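Local coordinates for protein alpha-fucosidase (Bifidobacterium bifidum, PDB 2EAE) that probably cleaves alpha-1,2-linked L-fucose from glycans by hydrolysis, this chain being the catalytic part of a larger family 95 glycoside hydrolase, at residues Q856-K861 / I893-S898. The protein carries 1 engineered substitution. Residues are numbered along the deposited sequence; the frame is centred on the assembly and turned at random.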
loop_
_atom_site.group_PDB
_atom_site.type_symbol
_atom_site.label_atom_id
_atom_site.label_comp_id
_atom_site.label_asym_id
_atom_site.label_seq_id
_atom_site.Cartn_x
_atom_site.Cartn_y
_atom_site.Cartn_z
ATOM N N GLN A 856 -34.636 7.778 -0.477
ATOM C CA GLN A 856 -35.989 8.315 -0.728
ATOM C C GLN A 856 -36.701 8.805 0.550
ATOM O O GLN A 856 -37.689 9.558 0.470
ATOM C CB GLN A 856 -36.851 7.307 -1.509
ATOM C CG GLN A 856 -37.428 6.117 -0.720
ATOM C CD GLN A 856 -36.433 4.999 -0.501
ATOM O OE1 GLN A 856 -35.257 5.112 -0.868
ATOM N NE2 GLN A 856 -36.897 3.906 0.087
ATOM N N ASN A 857 -36.166 8.419 1.705
ATOM C CA ASN A 857 -36.722 8.759 3.021
ATOM C C ASN A 857 -36.060 9.976 3.641
ATOM O O ASN A 857 -36.369 10.373 4.785
ATOM C CB ASN A 857 -36.581 7.541 3.942
ATOM C CG ASN A 857 -37.369 6.359 3.440
ATOM O OD1 ASN A 857 -38.508 6.514 2.955
ATOM N ND2 ASN A 857 -36.782 5.156 3.534
ATOM N N TYR A 858 -35.139 10.569 2.889
ATOM C CA TYR A 858 -34.308 11.644 3.384
ATOM C C TYR A 858 -34.534 12.887 2.546
ATOM O O TYR A 858 -35.184 12.831 1.499
ATOM C CB TYR A 858 -32.806 11.253 3.343
ATOM C CG TYR A 858 -32.464 10.105 4.253
ATOM C CD1 TYR A 858 -31.807 10.319 5.467
ATOM C CD2 TYR A 858 -32.832 8.812 3.922
ATOM C CE1 TYR A 858 -31.497 9.239 6.321
ATOM C CE2 TYR A 858 -32.536 7.731 4.772
ATOM C CZ TYR A 858 -31.876 7.959 5.957
ATOM O OH TYR A 858 -31.599 6.868 6.755
ATOM N N GLU A 859 -33.951 13.981 3.014
ATOM C CA GLU A 859 -34.003 15.267 2.367
ATOM C C GLU A 859 -32.708 16.031 2.638
ATOM O O GLU A 859 -32.000 15.759 3.609
ATOM C CB GLU A 859 -35.255 16.063 2.843
ATOM C CG GLU A 859 -35.327 16.324 4.348
ATOM C CD GLU A 859 -36.622 17.001 4.790
ATOM O OE1 GLU A 859 -37.637 16.948 4.044
ATOM O OE2 GLU A 859 -36.619 17.582 5.900
ATOM N N VAL A 860 -32.414 17.005 1.776
ATOM C CA VAL A 860 -31.128 17.690 1.754
ATOM C C VAL A 860 -31.240 19.165 2.141
ATOM O O VAL A 860 -32.144 19.863 1.694
ATOM C CB VAL A 860 -30.507 17.616 0.320
ATOM C CG1 VAL A 860 -29.070 18.137 0.306
ATOM C CG2 VAL A 860 -30.585 16.219 -0.215
ATOM N N LYS A 861 -30.304 19.646 2.943
ATOM C CA LYS A 861 -30.252 21.054 3.277
ATOM C C LYS A 861 -28.838 21.558 3.092
ATOM O O LYS A 861 -27.866 20.764 3.147
ATOM C CB LYS A 861 -30.762 21.294 4.705
ATOM C CG LYS A 861 -32.203 20.815 4.924
ATOM C CD LYS A 861 -32.560 20.764 6.414
ATOM C CE LYS A 861 -34.043 21.027 6.688
ATOM N NZ LYS A 861 -34.983 20.208 5.857
ATOM N N ILE A 893 -27.855 15.734 4.988
ATOM C CA ILE A 893 -28.950 14.862 4.593
ATOM C C ILE A 893 -29.552 14.174 5.829
ATOM O O ILE A 893 -28.845 13.462 6.571
ATOM C CB ILE A 893 -28.481 13.827 3.528
ATOM C CG1 ILE A 893 -27.820 14.562 2.348
ATOM C CG2 ILE A 893 -29.637 12.939 3.070
ATOM C CD1 ILE A 893 -27.182 13.647 1.266
ATOM N N THR A 894 -30.856 14.382 6.045
ATOM C CA THR A 894 -31.536 13.910 7.259
ATOM C C THR A 894 -32.891 13.294 6.889
ATOM O O THR A 894 -33.440 13.598 5.826
ATOM C CB THR A 894 -31.740 15.072 8.273
ATOM O OG1 THR A 894 -32.288 16.221 7.586
ATOM C CG2 THR A 894 -30.415 15.489 8.929
ATOM N N LYS A 895 -33.427 12.429 7.751
ATOM C CA LYS A 895 -34.720 11.790 7.497
ATOM C C LYS A 895 -35.805 12.859 7.343
ATOM O O LYS A 895 -35.774 13.863 8.050
ATOM C CB LYS A 895 -35.077 10.838 8.642
ATOM C CG LYS A 895 -34.481 9.431 8.485
ATOM C CD LYS A 895 -35.479 8.469 7.804
ATOM C CE LYS A 895 -36.490 7.925 8.834
ATOM N NZ LYS A 895 -37.799 7.541 8.226
ATOM N N LYS A 896 -36.732 12.649 6.415
ATOM C CA LYS A 896 -37.789 13.639 6.134
ATOM C C LYS A 896 -38.525 14.017 7.423
ATOM O O LYS A 896 -38.891 13.148 8.227
ATOM C CB LYS A 896 -38.775 13.102 5.094
ATOM C CG LYS A 896 -38.290 13.167 3.654
ATOM C CD LYS A 896 -39.215 12.354 2.762
ATOM C CE LYS A 896 -38.878 12.551 1.296
ATOM N NZ LYS A 896 -39.315 13.885 0.789
ATOM N N ALA A 897 -38.700 15.316 7.622
ATOM C CA ALA A 897 -39.293 15.844 8.845
ATOM C C ALA A 897 -40.666 16.420 8.506
ATOM O O ALA A 897 -40.820 17.079 7.471
ATOM C CB ALA A 897 -38.393 16.922 9.453
ATOM N N SER A 898 -41.653 16.144 9.360
ATOM C CA SER A 898 -42.987 16.766 9.249
ATOM C C SER A 898 -42.962 18.135 9.922
ATOM O O SER A 898 -41.984 18.515 10.583
ATOM C CB SER A 898 -44.074 15.884 9.873
ATOM O OG SER A 898 -44.589 14.957 8.927
ATOM O OXT SER A 898 -43.914 18.909 9.825
HETATM O O HOH W 1 -35.009 16.613 7.629
#
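Glu859 and Thr894 form an antiparallel hydrogen-bonded pair. Glu859 N donates to Thr894 O (2.9 Å), and Thr894 N to Glu859 O (3.0 Å). A third backbone bond continues the ladder: Lys896 N reaches Asn857 O at 2.8 Å, nearly straight at 168°. The Asn857 side-chain amide turns elsewhere, to Gly853 O.

One water links the two strands on the face that carries Glu859 and Thr894. It donates to Glu859 OE2 (2.6 Å) and to Lys895 O, and accepts from Thr894 OG1 (2.7 Å). Glu859 OE2 also takes a weak salt-bridge bond from Lys861 NZ (3.1 Å).

On the opposite face Ile893 and Val860 lie side by side, Val860 on Phe883 and Ile893 on Leu881 of strand 879-883. Ile893 CG2 touches Tyr858 CB (3.6 Å). Lys895 CG, anti to its carbonyl carbon (chi1 -86°), makes a CH-pi contact over one face of the Tyr858 ring, 4.1 Å from the centroid. Tyr858 OH bonds to Ala833 O. A leucine for Tyr858 would probably leave Ala833 O without this donor and Lys895 without its aromatic face.

The chemistry implies a two-faced strand pair within the C-terminal domain's antiparallel sheet: apolar toward the neighbouring sheet, charged and water-bridged on the other.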